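3,5-epimerase/4-reductase (Arabidopsis thaliana, PDB 4QQR) catalyses the 3,5-epimerisation of dTDP-4-keto-6-deoxyglucose and the following NADPH-dependent reduction to dTDP-L-rhamnose, and can also form UDP-L-rhamnose. Local coordinates at residues A[233-238]-A[281-286]; A[165-170]-A[265-270]; A[204-209]-A[219-224]. One frame throughout, in Å; residues are numbered along the deposited sequence.

Interaction 1: A[233-238]-A[281-286]; sequences LEMYRD and SIKESL
M235 spans the gap between helix 229-239 and the first turn of helix 282-291, and both close approaches across this sparse contact are made by its thioether. The two backbones stay well apart, the closest pair of CA atoms being those of M235 and L286 at 8.9 Å. With chi2 at -175° and chi3 at -176°, the side chain of M235 runs out fully extended, and its terminal methyl CE meets CG of K283 at 4.2 Å. Its sulfur lies 4.5 Å from CB of L286, a looser touch at the root of that leucine. M235 also rests on I287 and F291 of helix 282-291, so the methionine meets that helix at several side chains.

The polar bridge between the two helices comes from K283, which gives only the aliphatic part of its chain to the methionine, while its NZ forms a salt bridge with E231, one turn before M235 on the facing helix. Other polar bonds stay within their own segments, away from the interface. R237 grips D238 side-on, its NE 2.6 Å from OD1 of D238 and its NH2 bonded to OD2. At the start of the other helix, the backbone N of S281 donates to OE2 of E284 over 3.0 Å, using the anti lone pair of that oxygen.

No hydrogen bond joins the two segments. The chemistry implies a light apolar contact between the two helices, supplemented by the K283-E231 salt bridge on the more exposed side, where a long lysine can serve both purposes.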
loop_
_atom_site.group_PDB
_atom_site.type_symbol
_atom_site.label_atom_id
_atom_site.label_comp_id
_atom_site.label_asym_id
_atom_site.label_seq_id
_atom_site.Cartn_x
_atom_site.Cartn_y
_atom_site.Cartn_z
ATOM N N LEU A 233 6.865 -35.254 7.128
ATOM C CA LEU A 233 7.154 -36.377 6.231
ATOM C C LEU A 233 7.136 -37.715 6.969
ATOM O O LEU A 233 6.676 -38.721 6.425
ATOM C CB LEU A 233 8.493 -36.174 5.493
ATOM C CG LEU A 233 8.535 -35.567 4.072
ATOM C CD1 LEU A 233 7.247 -34.862 3.687
ATOM C CD2 LEU A 233 9.716 -34.621 3.873
ATOM N N GLU A 234 7.631 -37.721 8.209
ATOM C CA GLU A 234 7.616 -38.933 9.027
ATOM C C GLU A 234 6.177 -39.370 9.260
ATOM O O GLU A 234 5.858 -40.550 9.153
ATOM C CB GLU A 234 8.313 -38.712 10.375
ATOM C CG GLU A 234 9.812 -38.529 10.308
ATOM C CD GLU A 234 10.324 -37.668 11.440
ATOM O OE1 GLU A 234 11.515 -37.291 11.413
ATOM O OE2 GLU A 234 9.531 -37.348 12.359
ATOM N N MET A 235 5.309 -38.412 9.565
ATOM C CA MET A 235 3.886 -38.699 9.708
ATOM C C MET A 235 3.244 -39.137 8.398
ATOM O O MET A 235 2.338 -39.965 8.388
ATOM C CB MET A 235 3.139 -37.492 10.267
ATOM C CG MET A 235 3.615 -37.073 11.634
ATOM S SD MET A 235 2.590 -35.743 12.272
ATOM C CE MET A 235 3.447 -35.382 13.797
ATOM N N TYR A 236 3.705 -38.579 7.291
ATOM C CA TYR A 236 3.230 -39.024 5.990
ATOM C C TYR A 236 3.540 -40.504 5.826
ATOM O O TYR A 236 2.678 -41.300 5.438
ATOM C CB TYR A 236 3.915 -38.229 4.873
ATOM C CG TYR A 236 3.312 -38.493 3.517
ATOM C CD1 TYR A 236 2.093 -37.926 3.162
ATOM C CD2 TYR A 236 3.949 -39.320 2.595
ATOM C CE1 TYR A 236 1.531 -38.159 1.933
ATOM C CE2 TYR A 236 3.386 -39.568 1.352
ATOM C CZ TYR A 236 2.178 -38.979 1.028
ATOM O OH TYR A 236 1.597 -39.216 -0.199
ATOM N N ARG A 237 4.785 -40.849 6.150
ATOM C CA ARG A 237 5.320 -42.194 6.001
ATOM C C ARG A 237 4.571 -43.217 6.831
ATOM O O ARG A 237 4.207 -44.270 6.320
ATOM C CB ARG A 237 6.809 -42.216 6.357
ATOM C CG ARG A 237 7.439 -43.597 6.299
ATOM C CD ARG A 237 8.685 -43.654 7.180
ATOM N NE ARG A 237 8.395 -43.190 8.535
ATOM C CZ ARG A 237 9.292 -42.636 9.348
ATOM N NH1 ARG A 237 10.545 -42.473 8.945
ATOM N NH2 ARG A 237 8.932 -42.240 10.567
ATOM N N ASP A 238 4.332 -42.925 8.104
ATOM C CA ASP A 238 3.756 -43.949 8.975
ATOM C C ASP A 238 2.259 -44.031 8.809
ATOM O O ASP A 238 1.631 -45.024 9.190
ATOM C CB ASP A 238 4.085 -43.714 10.457
ATOM C CG ASP A 238 5.566 -43.560 10.718
ATOM O OD1 ASP A 238 6.379 -44.133 9.961
ATOM O OD2 ASP A 238 5.900 -42.842 11.684
ATOM N N SER A 281 -2.870 -27.899 18.929
ATOM C CA SER A 281 -1.559 -27.643 18.343
ATOM C C SER A 281 -1.373 -28.425 17.049
ATOM O O SER A 281 -2.119 -29.371 16.779
ATOM C CB SER A 281 -0.447 -27.972 19.328
ATOM O OG SER A 281 -0.425 -27.012 20.361
ATOM N N ILE A 282 -0.373 -28.029 16.259
ATOM C CA ILE A 282 -0.218 -28.590 14.920
ATOM C C ILE A 282 -0.180 -30.087 14.963
ATOM O O ILE A 282 -1.007 -30.746 14.325
ATOM C CB ILE A 282 1.037 -28.128 14.185
ATOM C CG1 ILE A 282 1.794 -27.088 15.006
ATOM C CG2 ILE A 282 0.668 -27.656 12.761
ATOM C CD1 ILE A 282 2.776 -27.673 15.996
ATOM N N LYS A 283 0.766 -30.621 15.733
ATOM C CA LYS A 283 0.970 -32.065 15.786
ATOM C C LYS A 283 -0.325 -32.809 16.071
ATOM O O LYS A 283 -0.721 -33.670 15.275
ATOM C CB LYS A 283 2.115 -32.445 16.734
ATOM C CG LYS A 283 3.470 -31.915 16.235
ATOM C CD LYS A 283 4.662 -32.529 16.959
ATOM C CE LYS A 283 5.961 -31.812 16.570
ATOM N NZ LYS A 283 7.130 -32.261 17.394
ATOM N N GLU A 284 -1.010 -32.456 17.158
ATOM C CA GLU A 284 -2.256 -33.149 17.462
ATOM C C GLU A 284 -3.320 -32.842 16.407
ATOM O O GLU A 284 -4.113 -33.718 16.052
ATOM C CB GLU A 284 -2.758 -32.891 18.902
ATOM C CG GLU A 284 -2.638 -31.445 19.417
ATOM C CD GLU A 284 -3.546 -31.141 20.635
ATOM O OE1 GLU A 284 -3.939 -32.101 21.344
ATOM O OE2 GLU A 284 -3.870 -29.944 20.882
ATOM N N SER A 285 -3.311 -31.614 15.886
ATOM C CA SER A 285 -4.287 -31.203 14.872
ATOM C C SER A 285 -4.014 -31.901 13.546
ATOM O O SER A 285 -4.945 -32.333 12.862
ATOM C CB SER A 285 -4.274 -29.682 14.691
ATOM O OG SER A 285 -5.278 -29.247 13.794
ATOM N N LEU A 286 -2.737 -32.003 13.188
ATOM C CA LEU A 286 -2.311 -32.832 12.061
ATOM C C LEU A 286 -2.792 -34.284 12.196
ATOM O O LEU A 286 -3.395 -34.819 11.262
ATOM C CB LEU A 286 -0.788 -32.800 11.903
ATOM C CG LEU A 286 -0.195 -31.566 11.231
ATOM C CD1 LEU A 286 1.279 -31.462 11.522
ATOM C CD2 LEU A 286 -0.440 -31.637 9.740
#

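Interaction 2: A[165-170]-A[265-270]; sequences RVRMPI and NELDAT
R167 and N265 meet from opposite directions, and the amide oxygen of the asparagine lies over a face of the guanidinium group. OD1 of N265 is 3.1 Å from NE of R167 but sits above the plane, offset toward its rim, at an angle too poor for a hydrogen bond. The two flat groups are turned 40° against each other, so this is a tilted overlap and not a parallel stack. Each group has its polar partners elsewhere: NH1 of R167 bonds to the backbone O of S263, and ND2 of N265 to the backbone O of F117.

Tight packing continues along the aliphatic base of the arginine, where CD2 of L267 comes within 3.6 Å of CG of R167. The arginine chain leaves beside its backbone N and bends at chi2 (-117°) and again at chi3, which steers its head outward beneath the N265 amide oxygen while CG stays against the leucine. The contact then slackens: CB of R165 is 4.5 Å from CD2 of L267, and the R165 guanidinium goes to E152 and N220. Beyond L267 the chain turns out toward solvent. There OD2 of D268 accepts from T270 N at 2.9 Å in an Asx turn and also from the T270 hydroxyl, just where helix 270-275 begins.

The R167 side chain lies about 6 Å from a bound zinc ion. In the fold, the contact lays the loop ahead of helix 270-275 across the C-terminal end of strand 161-166, in the parallel sheet of the Rossmann fold. T222, just past neighbouring strand 217-220, touches both R167 and L267, while M168 and I170 continue onto helix 180-186.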
loop_
_atom_site.group_PDB
_atom_site.type_symbol
_atom_site.label_atom_id
_atom_site.label_comp_id
_atom_site.label_asym_id
_atom_site.label_seq_id
_atom_site.Cartn_x
_atom_site.Cartn_y
_atom_site.Cartn_z
ATOM N N ARG A 165 -3.816 -14.129 9.675
ATOM C CA ARG A 165 -2.521 -14.531 9.133
ATOM C C ARG A 165 -2.445 -16.050 8.983
ATOM O O ARG A 165 -2.151 -16.774 9.946
ATOM C CB ARG A 165 -1.377 -14.019 10.005
ATOM C CG ARG A 165 -1.357 -12.504 10.211
ATOM C CD ARG A 165 -0.045 -12.082 10.860
ATOM N NE ARG A 165 0.107 -10.641 11.044
ATOM C CZ ARG A 165 0.666 -10.077 12.113
ATOM N NH1 ARG A 165 1.112 -10.832 13.108
ATOM N NH2 ARG A 165 0.772 -8.755 12.190
ATOM N N VAL A 166 -2.721 -16.523 7.770
ATOM C CA VAL A 166 -2.640 -17.943 7.425
ATOM C C VAL A 166 -1.232 -18.236 6.925
ATOM O O VAL A 166 -0.677 -17.451 6.156
ATOM C CB VAL A 166 -3.690 -18.306 6.337
ATOM C CG1 VAL A 166 -3.364 -19.631 5.642
ATOM C CG2 VAL A 166 -5.088 -18.323 6.928
ATOM N N ARG A 167 -0.644 -19.338 7.393
ATOM C CA ARG A 167 0.675 -19.791 6.925
ATOM C C ARG A 167 0.576 -21.235 6.449
ATOM O O ARG A 167 -0.165 -22.029 7.036
ATOM C CB ARG A 167 1.729 -19.725 8.037
ATOM C CG ARG A 167 2.132 -18.341 8.529
ATOM C CD ARG A 167 3.603 -18.044 8.257
ATOM N NE ARG A 167 4.476 -19.083 8.764
ATOM C CZ ARG A 167 5.711 -19.305 8.328
ATOM N NH1 ARG A 167 6.238 -18.561 7.376
ATOM N NH2 ARG A 167 6.420 -20.280 8.849
ATOM N N MET A 168 1.333 -21.548 5.393
ATOM C CA MET A 168 1.419 -22.888 4.795
ATOM C C MET A 168 0.159 -23.737 4.934
ATOM O O MET A 168 0.204 -24.782 5.588
ATOM C CB MET A 168 2.595 -23.660 5.407
ATOM C CG MET A 168 3.964 -23.118 5.019
ATOM S SD MET A 168 5.144 -23.201 6.386
ATOM C CE MET A 168 6.679 -23.375 5.480
ATOM N N PRO A 169 -0.963 -23.303 4.325
ATOM C CA PRO A 169 -2.257 -23.965 4.587
ATOM C C PRO A 169 -2.236 -25.459 4.258
ATOM O O PRO A 169 -1.571 -25.864 3.295
ATOM C CB PRO A 169 -3.233 -23.215 3.681
ATOM C CG PRO A 169 -2.373 -22.541 2.642
ATOM C CD PRO A 169 -1.055 -22.270 3.280
ATOM N N ILE A 170 -2.952 -26.250 5.063
ATOM C CA ILE A 170 -2.942 -27.728 4.998
ATOM C C ILE A 170 -4.346 -28.323 5.119
ATOM O O ILE A 170 -5.175 -27.840 5.884
ATOM C CB ILE A 170 -2.058 -28.311 6.127
ATOM C CG1 ILE A 170 -0.599 -28.405 5.682
ATOM C CG2 ILE A 170 -2.563 -29.670 6.602
ATOM C CD1 ILE A 170 0.346 -28.727 6.813
ATOM N N ASN A 265 9.202 -18.865 10.286
ATOM C CA ASN A 265 8.858 -18.213 11.544
ATOM C C ASN A 265 7.953 -19.039 12.432
ATOM O O ASN A 265 7.389 -20.045 11.998
ATOM C CB ASN A 265 8.217 -16.823 11.294
ATOM C CG ASN A 265 6.827 -16.901 10.642
ATOM O OD1 ASN A 265 5.921 -17.581 11.125
ATOM N ND2 ASN A 265 6.661 -16.184 9.547
ATOM N N GLU A 266 7.827 -18.586 13.680
ATOM C CA GLU A 266 6.767 -19.028 14.585
ATOM C C GLU A 266 5.835 -17.842 14.885
ATOM O O GLU A 266 6.311 -16.732 15.095
ATOM C CB GLU A 266 7.342 -19.591 15.891
ATOM C CG GLU A 266 6.252 -20.024 16.886
ATOM C CD GLU A 266 6.783 -20.734 18.144
ATOM O OE1 GLU A 266 8.010 -20.990 18.242
ATOM O OE2 GLU A 266 5.950 -21.030 19.036
ATOM N N LEU A 267 4.520 -18.084 14.892
ATOM C CA LEU A 267 3.522 -17.047 15.160
ATOM C C LEU A 267 2.893 -17.334 16.505
ATOM O O LEU A 267 2.405 -18.443 16.727
ATOM C CB LEU A 267 2.431 -17.058 14.083
ATOM C CG LEU A 267 2.490 -16.047 12.936
ATOM C CD1 LEU A 267 3.900 -15.594 12.662
ATOM C CD2 LEU A 267 1.879 -16.620 11.675
ATOM N N ASP A 268 2.910 -16.340 17.398
ATOM C CA ASP A 268 2.314 -16.472 18.727
ATOM C C ASP A 268 0.804 -16.715 18.632
ATOM O O ASP A 268 0.076 -15.911 18.061
ATOM C CB ASP A 268 2.588 -15.213 19.550
ATOM C CG ASP A 268 2.412 -15.437 21.053
ATOM O OD1 ASP A 268 3.235 -14.893 21.830
ATOM O OD2 ASP A 268 1.465 -16.146 21.461
ATOM N N ALA A 269 0.333 -17.817 19.207
ATOM C CA ALA A 269 -1.080 -18.181 19.097
ATOM C C ALA A 269 -1.919 -17.799 20.320
ATOM O O ALA A 269 -3.101 -18.142 20.393
ATOM C CB ALA A 269 -1.235 -19.677 18.782
ATOM N N THR A 270 -1.315 -17.084 21.263
ATOM C CA THR A 270 -1.992 -16.679 22.492
ATOM C C THR A 270 -3.361 -16.042 22.259
ATOM O O THR A 270 -4.366 -16.469 22.842
ATOM C CB THR A 270 -1.110 -15.720 23.301
ATOM O OG1 THR A 270 0.126 -16.375 23.601
ATOM C CG2 THR A 270 -1.793 -15.303 24.584
#

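Interaction 3: A[204-209]-A[219-224]; sequences LPISIE and YNFTNP
Helix-to-sheet packing in the Rossmann fold brings F221, just past strand 217-220 at one edge of the parallel sheet, against I206 and S207 of helix 200-212. The outer end of the phenyl ring does the touching. CZ of F221 lies 3.6 Å from CB of S207, and CE1 of F221 lies 4.0 Å from CG2 of I206, both approaching the ring obliquely. Having CG swung away from its own backbone N, with chi1 at -151°, F221 reaches across a backbone separation of 9.0 Å between its CA and that of S207. I206 turns its CG2 branch to the ring, and the isoleucine branch and the phenyl ring run alongside one another, pointing opposite ways.

Of the S207 side chain it is CB, not the hydroxyl, that meets the ring, since the hydroxyl is engaged on the helix and beyond. OG of S207 donates to the backbone O of L204 over 2.8 Å, 17° out of the carbonyl plane, and that same oxygen also accepts from the backbone N of I208. OG is hydrogen-bonded as well to the hydroxyl of Y111, a residue that by similarity binds NADPH, so a second-shell serine may help position it.

The ring also packs on L203 and M210 of the helix and on L164 and V166 of strand 161-166. Replacing F221 with an alanine would probably open a gap between helix and sheet, depriving I206 CG2 and S207 CB of the surface they rest on.

Packing of a helix onto the parallel sheet through apolar side chains is what builds the Rossmann fold, here close to the probable cofactor site.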
loop_
_atom_site.group_PDB
_atom_site.type_symbol
_atom_site.label_atom_id
_atom_site.label_comp_id
_atom_site.label_asym_id
_atom_site.label_seq_id
_atom_site.Cartn_x
_atom_site.Cartn_y
_atom_site.Cartn_z
ATOM N N LEU A 204 -10.573 -23.181 9.482
ATOM C CA LEU A 204 -11.634 -22.577 8.678
ATOM C C LEU A 204 -12.999 -22.545 9.367
ATOM O O LEU A 204 -13.692 -21.538 9.311
ATOM C CB LEU A 204 -11.724 -23.190 7.278
ATOM C CG LEU A 204 -10.639 -22.680 6.332
ATOM C CD1 LEU A 204 -10.926 -23.041 4.880
ATOM C CD2 LEU A 204 -10.494 -21.179 6.494
ATOM N N PRO A 205 -13.391 -23.639 10.023
ATOM C CA PRO A 205 -14.618 -23.508 10.822
ATOM C C PRO A 205 -14.566 -22.377 11.861
ATOM O O PRO A 205 -15.523 -21.610 11.968
ATOM C CB PRO A 205 -14.732 -24.880 11.491
ATOM C CG PRO A 205 -14.121 -25.792 10.484
ATOM C CD PRO A 205 -12.965 -25.045 9.903
ATOM N N ILE A 206 -13.458 -22.280 12.595
ATOM C CA ILE A 206 -13.239 -21.227 13.589
ATOM C C ILE A 206 -13.396 -19.829 12.996
ATOM O O ILE A 206 -13.941 -18.932 13.626
ATOM C CB ILE A 206 -11.831 -21.377 14.237
ATOM C CG1 ILE A 206 -11.843 -22.524 15.267
ATOM C CG2 ILE A 206 -11.339 -20.045 14.843
ATOM C CD1 ILE A 206 -10.477 -23.053 15.648
ATOM N N SER A 207 -12.933 -19.647 11.767
ATOM C CA SER A 207 -13.075 -18.348 11.124
ATOM C C SER A 207 -14.541 -18.002 10.887
ATOM O O SER A 207 -14.918 -16.835 11.008
ATOM C CB SER A 207 -12.229 -18.232 9.844
ATOM O OG SER A 207 -12.783 -18.956 8.772
ATOM N N ILE A 208 -15.372 -18.995 10.568
ATOM C CA ILE A 208 -16.819 -18.747 10.490
ATOM C C ILE A 208 -17.311 -18.194 11.836
ATOM O O ILE A 208 -18.145 -17.277 11.879
ATOM C CB ILE A 208 -17.665 -20.017 10.137
ATOM C CG1 ILE A 208 -17.208 -20.699 8.836
ATOM C CG2 ILE A 208 -19.132 -19.677 10.063
ATOM C CD1 ILE A 208 -17.046 -19.790 7.659
ATOM N N GLU A 209 -16.776 -18.748 12.926
ATOM C CA GLU A 209 -17.196 -18.384 14.286
ATOM C C GLU A 209 -16.734 -16.986 14.690
ATOM O O GLU A 209 -17.401 -16.314 15.485
ATOM C CB GLU A 209 -16.711 -19.417 15.326
ATOM C CG GLU A 209 -17.257 -20.821 15.090
ATOM C CD GLU A 209 -18.786 -20.878 15.160
ATOM O OE1 GLU A 209 -19.355 -20.162 16.033
ATOM O OE2 GLU A 209 -19.404 -21.623 14.341
ATOM N N TYR A 219 -5.443 -11.293 13.738
ATOM C CA TYR A 219 -5.202 -12.540 14.458
ATOM C C TYR A 219 -4.196 -13.392 13.705
ATOM O O TYR A 219 -4.375 -13.667 12.513
ATOM C CB TYR A 219 -6.479 -13.361 14.646
ATOM C CG TYR A 219 -7.478 -12.783 15.608
ATOM C CD1 TYR A 219 -8.295 -11.724 15.228
ATOM C CD2 TYR A 219 -7.626 -13.300 16.893
ATOM C CE1 TYR A 219 -9.231 -11.181 16.097
ATOM C CE2 TYR A 219 -8.560 -12.761 17.776
ATOM C CZ TYR A 219 -9.362 -11.696 17.364
ATOM O OH TYR A 219 -10.304 -11.127 18.194
ATOM N N ASN A 220 -3.132 -13.782 14.402
ATOM C CA ASN A 220 -2.283 -14.880 13.974
ATOM C C ASN A 220 -3.212 -16.081 13.854
ATOM O O ASN A 220 -3.986 -16.361 14.768
ATOM C CB ASN A 220 -1.171 -15.148 15.007
ATOM C CG ASN A 220 -0.010 -14.138 14.929
ATOM O OD1 ASN A 220 0.191 -13.447 13.924
ATOM N ND2 ASN A 220 0.769 -14.079 15.995
ATOM N N PHE A 221 -3.162 -16.769 12.718
ATOM C CA PHE A 221 -4.184 -17.768 12.383
ATOM C C PHE A 221 -3.539 -19.091 11.951
ATOM O O PHE A 221 -3.894 -19.685 10.934
ATOM C CB PHE A 221 -5.146 -17.224 11.299
ATOM C CG PHE A 221 -6.538 -17.803 11.372
ATOM C CD1 PHE A 221 -7.321 -17.611 12.493
ATOM C CD2 PHE A 221 -7.054 -18.546 10.330
ATOM C CE1 PHE A 221 -8.585 -18.142 12.578
ATOM C CE2 PHE A 221 -8.326 -19.079 10.416
ATOM C CZ PHE A 221 -9.085 -18.870 11.547
ATOM N N THR A 222 -2.572 -19.533 12.744
ATOM C CA THR A 222 -1.913 -20.805 12.548
ATOM C C THR A 222 -2.173 -21.535 13.840
ATOM O O THR A 222 -2.531 -20.906 14.828
ATOM C CB THR A 222 -0.414 -20.622 12.336
ATOM O OG1 THR A 222 0.087 -19.648 13.260
ATOM C CG2 THR A 222 -0.150 -20.119 10.948
ATOM N N ASN A 223 -2.039 -22.855 13.824
ATOM C CA ASN A 223 -2.193 -23.652 15.034
ATOM C C ASN A 223 -1.042 -23.361 15.963
ATOM O O ASN A 223 0.043 -23.004 15.503
ATOM C CB ASN A 223 -2.215 -25.143 14.704
ATOM C CG ASN A 223 -3.443 -25.541 13.943
ATOM O OD1 ASN A 223 -3.544 -25.279 12.750
ATOM N ND2 ASN A 223 -4.390 -26.174 14.622
ATOM N N PRO A 224 -1.280 -23.471 17.277
ATOM C CA PRO A 224 -0.202 -23.298 18.262
ATOM C C PRO A 224 0.958 -24.260 18.007
ATOM O O PRO A 224 0.727 -25.370 17.544
ATOM C CB PRO A 224 -0.897 -23.605 19.588
ATOM C CG PRO A 224 -2.318 -23.201 19.367
ATOM C CD PRO A 224 -2.614 -23.483 17.909
#

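Overall arrangement
Interactions 2 and 3 are fully buried and share the central sheet, where strands 161-166 and 217-220 are neighbours; their centres lie only 9 Å apart. N220 joins them, its ND2 probably bonding to the backbone O of D268 while its other end faces the first segment of interaction 2. Interaction 1 lies further out, about 19 Å from the centre of the chain, and is only partly buried. It still connects inward: CD2 of L286 is 4.2 Å from CD1 of I170, and the backbone N of I282 probably bonds to the O of P224. The chemistry changes accordingly, from methionine and lysine methylenes at the margin, to a phenyl ring packed beneath a helix, to a buried arginine overlapped by an amide near zinc.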